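Local coordinates for protein SrtE1 (Streptomyces coelicolor, PDB 5CUW) that cleaves sorting signals of the Leu-Ala-x-Thr-Gly and Leu-Pro-x-Thr-Gly type and joins the surface proteins that carry them to the cell wall, at residues A92-R95 / N96-G99; E100-R103 / Y104-K107. All coordinates share one frame; numbering follows the deposited sequence.

Contact 1: A92-R95 / N96-G99; sequences AGHR and NTHG
The imidazole of His-94 has the hydroxyl of Thr-97 over one face: OG1 sits 3.4 Å from CD2, displaced toward the rim of the ring instead of over its centre. A chi1 of 61° places OG1 between the backbone N and the carbonyl carbon of Thr-97, with the methyl turned away from the histidine. The same hydroxyl shares a weak hydrogen bond with His-98, 3.3 Å from OG1 of Thr-97 to ND1 of His-98. The two imidazoles run side by side and meet rim to rim, with planes 24° apart and centroids 5.9 Å apart; this is not a stack. NE2 of His-94 is hydrogen-bonded to OD1 of Asp-65, which limits the rotation of this inferred active-site histidine.

Next along the chain, Arg-95 and Asn-96 send their side chains the same way. CG of Arg-95 lies 3.5 Å from OD1 of Asn-96; beyond it the chain bends at chi2 (86°) and leads away from Asn-96. Asn-96 is gripped at both ends of its amide, OD1 by the backbone N of Phe-167 and ND2 by Glu-166, while NE of Arg-95 is bonded to the carbonyl oxygen of Arg-103 and NH1 to that of Cys-163.

The segments run from the end of strand 87-92 into the first part of the loop that leads to strand 113-117; Gly-93 is joined to strand 156-164 by backbone and side-chain hydrogen bonds, which places His-94 close to the strand that carries Cys-163.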
loop_
_atom_site.group_PDB
_atom_site.type_symbol
_atom_site.label_atom_id
_atom_site.label_comp_id
_atom_site.label_asym_id
_atom_site.label_seq_id
_atom_site.Cartn_x
_atom_site.Cartn_y
_atom_site.Cartn_z
ATOM N N ALA A 92 0.031 4.649 2.614
ATOM C CA ALA A 92 -0.818 5.784 2.266
ATOM C C ALA A 92 -0.166 6.588 1.150
ATOM O O ALA A 92 1.054 6.780 1.143
ATOM C CB ALA A 92 -1.069 6.667 3.477
ATOM N N GLY A 93 -0.986 7.047 0.209
ATOM C CA GLY A 93 -0.510 7.863 -0.896
ATOM C C GLY A 93 -1.537 8.886 -1.339
ATOM O O GLY A 93 -2.731 8.710 -1.115
ATOM N N HIS A 94 -1.073 9.957 -1.972
ATOM C CA HIS A 94 -1.955 11.003 -2.482
ATOM C C HIS A 94 -2.861 10.505 -3.605
ATOM O O HIS A 94 -2.446 9.706 -4.459
ATOM C CB HIS A 94 -1.136 12.192 -3.012
ATOM C CG HIS A 94 -0.787 13.214 -1.973
ATOM N ND1 HIS A 94 -1.612 13.510 -0.909
ATOM C CD2 HIS A 94 0.296 14.013 -1.840
ATOM C CE1 HIS A 94 -1.052 14.446 -0.165
ATOM N NE2 HIS A 94 0.107 14.771 -0.710
ATOM N N ARG A 95 -4.075 11.040 -3.635
ATOM C CA ARG A 95 -5.012 10.776 -4.721
ATOM C C ARG A 95 -4.806 11.774 -5.863
ATOM O O ARG A 95 -4.979 11.421 -7.028
ATOM C CB ARG A 95 -6.456 10.854 -4.213
ATOM C CG ARG A 95 -7.534 10.453 -5.233
ATOM C CD ARG A 95 -7.765 8.938 -5.210
ATOM N NE ARG A 95 -8.710 8.512 -6.244
ATOM C CZ ARG A 95 -10.029 8.514 -6.095
ATOM N NH1 ARG A 95 -10.565 8.913 -4.948
ATOM N NH2 ARG A 95 -10.815 8.124 -7.095
ATOM N N ASN A 96 -4.439 13.013 -5.539
ATOM C CA ASN A 96 -4.520 14.092 -6.531
ATOM C C ASN A 96 -3.365 15.082 -6.724
ATOM O O ASN A 96 -3.467 15.960 -7.583
ATOM C CB ASN A 96 -5.758 14.933 -6.246
ATOM C CG ASN A 96 -7.020 14.242 -6.654
ATOM O OD1 ASN A 96 -7.827 13.863 -5.808
ATOM N ND2 ASN A 96 -7.205 14.062 -7.963
ATOM N N THR A 97 -2.299 14.994 -5.945
ATOM C CA THR A 97 -1.165 15.892 -6.176
ATOM C C THR A 97 0.134 15.121 -6.124
ATOM O O THR A 97 0.128 13.911 -5.913
ATOM C CB THR A 97 -1.094 17.042 -5.148
ATOM O OG1 THR A 97 -0.944 16.498 -3.830
ATOM C CG2 THR A 97 -2.350 17.899 -5.204
ATOM N N HIS A 98 1.239 15.836 -6.334
ATOM C CA HIS A 98 2.587 15.287 -6.209
ATOM C C HIS A 98 2.752 13.895 -6.799
ATOM O O HIS A 98 3.141 12.958 -6.104
ATOM C CB HIS A 98 2.999 15.277 -4.736
ATOM C CG HIS A 98 3.186 16.650 -4.165
ATOM N ND1 HIS A 98 2.275 17.233 -3.309
ATOM C CD2 HIS A 98 4.156 17.575 -4.369
ATOM C CE1 HIS A 98 2.686 18.448 -2.991
ATOM N NE2 HIS A 98 3.826 18.680 -3.618
ATOM N N GLY A 99 2.450 13.759 -8.081
ATOM C CA GLY A 99 2.640 12.495 -8.765
ATOM C C GLY A 99 1.440 11.578 -8.638
ATOM O O GLY A 99 1.338 10.585 -9.371
#

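Contact 2: E100-R103 / Y104-K107; sequences EPFR and YINK
Two successive type I beta turns, Glu-100 to Arg-103 and Phe-102 to Ile-105, carry the backbone into the short 3-10 segment 105-107. The second is closed by a weak but nearly straight hydrogen bond from Ile-105 N to Phe-102 O, 3.4 Å long with an angle of 172° at the hydrogen. A water links the two turns, giving a hydrogen to Pro-101 O and accepting one from Tyr-104 N at 2.9 Å.

Arg-103 and Tyr-104 lie alongside each other. The arginine is extended from CG to NE and runs along one face of the phenol ring, toward its rim: its CG stands 3.9 Å from the centroid of the Tyr-104 ring, a CH-pi contact 14° off the ring normal. Farther out, Tyr-104 OH lies over one face of the guanidinium, toward its rim and 3.6 Å from NE of Arg-103, with the two planes only 14° apart. On the buried side, CG2 of Ile-105 packs obliquely against the Phe-102 ring, 3.7 Å from CD1. Both residues also touch Leu-160 and Thr-162 of strand 156-164.

The guanidinium is held by two carboxylates. NH1 of Arg-103 forms a salt bridge with OE1 of Glu-100, 3.0 Å away on the syn side though well out of the carboxylate plane, and NE pairs with Glu-166. Two carboxylates on different nitrogens probably hold the guanidinium in a set rotation, which keeps the aliphatic chain laid against the face of Tyr-104.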
loop_
_atom_site.group_PDB
_atom_site.type_symbol
_atom_site.label_atom_id
_atom_site.label_comp_id
_atom_site.label_asym_id
_atom_site.label_seq_id
_atom_site.Cartn_x
_atom_site.Cartn_y
_atom_site.Cartn_z
ATOM N N GLU A 100 0.546 11.923 -7.705
ATOM C CA GLU A 100 -0.719 11.213 -7.451
ATOM C C GLU A 100 -0.622 9.714 -7.692
ATOM O O GLU A 100 -1.271 9.160 -8.579
ATOM C CB GLU A 100 -1.846 11.821 -8.295
ATOM C CG GLU A 100 -1.411 12.315 -9.647
ATOM C CD GLU A 100 -2.444 13.221 -10.292
ATOM O OE1 GLU A 100 -2.823 12.954 -11.451
ATOM O OE2 GLU A 100 -2.873 14.199 -9.640
ATOM N N PRO A 101 0.206 9.046 -6.884
ATOM C CA PRO A 101 0.432 7.611 -7.065
ATOM C C PRO A 101 -0.848 6.765 -6.913
ATOM O O PRO A 101 -0.989 5.770 -7.628
ATOM C CB PRO A 101 1.456 7.275 -5.972
ATOM C CG PRO A 101 1.369 8.408 -4.983
ATOM C CD PRO A 101 0.955 9.615 -5.756
ATOM N N PHE A 102 -1.765 7.136 -6.020
ATOM C CA PHE A 102 -2.961 6.294 -5.803
ATOM C C PHE A 102 -4.228 6.851 -6.445
ATOM O O PHE A 102 -5.351 6.482 -6.076
ATOM C CB PHE A 102 -3.213 6.093 -4.317
ATOM C CG PHE A 102 -2.188 5.219 -3.632
ATOM C CD1 PHE A 102 -1.238 4.531 -4.364
ATOM C CD2 PHE A 102 -2.194 5.077 -2.250
ATOM C CE1 PHE A 102 -0.297 3.716 -3.726
ATOM C CE2 PHE A 102 -1.253 4.269 -1.602
ATOM C CZ PHE A 102 -0.306 3.588 -2.344
ATOM N N ARG A 103 -4.062 7.751 -7.399
ATOM C CA ARG A 103 -5.235 8.340 -8.033
ATOM C C ARG A 103 -6.191 7.297 -8.636
ATOM O O ARG A 103 -7.416 7.464 -8.582
ATOM C CB ARG A 103 -4.815 9.321 -9.118
ATOM C CG ARG A 103 -6.002 10.050 -9.706
ATOM C CD ARG A 103 -5.596 11.150 -10.652
ATOM N NE ARG A 103 -6.774 11.910 -11.064
ATOM C CZ ARG A 103 -6.753 12.942 -11.898
ATOM N NH1 ARG A 103 -5.603 13.359 -12.428
ATOM N NH2 ARG A 103 -7.885 13.560 -12.199
ATOM N N TYR A 104 -5.651 6.228 -9.212
ATOM C CA TYR A 104 -6.526 5.250 -9.873
ATOM C C TYR A 104 -6.490 3.842 -9.259
ATOM O O TYR A 104 -6.698 2.854 -9.967
ATOM C CB TYR A 104 -6.180 5.160 -11.353
ATOM C CG TYR A 104 -6.398 6.462 -12.096
ATOM C CD1 TYR A 104 -7.681 6.911 -12.392
ATOM C CD2 TYR A 104 -5.321 7.245 -12.483
ATOM C CE1 TYR A 104 -7.881 8.107 -13.074
ATOM C CE2 TYR A 104 -5.507 8.440 -13.159
ATOM C CZ TYR A 104 -6.786 8.864 -13.450
ATOM O OH TYR A 104 -6.954 10.051 -14.117
ATOM N N ILE A 105 -6.238 3.733 -7.958
ATOM C CA ILE A 105 -6.208 2.398 -7.361
ATOM C C ILE A 105 -7.605 1.772 -7.359
ATOM O O ILE A 105 -7.735 0.570 -7.183
ATOM C CB ILE A 105 -5.615 2.382 -5.914
ATOM C CG1 ILE A 105 -6.476 3.169 -4.919
ATOM C CG2 ILE A 105 -4.163 2.884 -5.927
ATOM C CD1 ILE A 105 -6.028 2.973 -3.421
ATOM N N ASN A 106 -8.646 2.567 -7.611
ATOM C CA ASN A 106 -9.980 1.997 -7.731
ATOM C C ASN A 106 -10.192 1.324 -9.082
ATOM O O ASN A 106 -11.264 0.792 -9.338
ATOM C CB ASN A 106 -11.060 3.058 -7.507
ATOM C CG ASN A 106 -10.981 4.201 -8.498
ATOM O OD1 ASN A 106 -9.921 4.495 -9.054
ATOM N ND2 ASN A 106 -12.106 4.865 -8.713
ATOM N N LYS A 107 -9.170 1.335 -9.937
ATOM C CA LYS A 107 -9.273 0.644 -11.223
ATOM C C LYS A 107 -8.621 -0.738 -11.160
ATOM O O LYS A 107 -8.651 -1.506 -12.123
ATOM C CB LYS A 107 -8.651 1.480 -12.336
ATOM C CG LYS A 107 -9.414 2.760 -12.629
ATOM C CD LYS A 107 -10.884 2.466 -12.909
ATOM C CE LYS A 107 -11.665 3.734 -13.250
ATOM N NZ LYS A 107 -13.145 3.508 -13.231
HETATM O O HOH W 1 -2.850 5.476 -9.600
#

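In the fold
Contact 1 and contact 2 follow one another without a break in the long loop between strands 87-92 and 113-117 of the sortase beta-barrel, their centres about 8 Å apart on the same side of the chain's centre. The loop doubles back on itself: His-94 O probably accepts a hydrogen bond from Phe-102 N, and Arg-95 NE probably donates to Arg-103 O at 2.9 Å. A shared partner, Glu-166, ties them from outside. Both lie within the sortase domain, against the strand 156-164 that carries Cys-163. Residues 100-107 thus pack against the segment that holds His-94, with the side chain of Phe-102 about 7 Å from that of His-94.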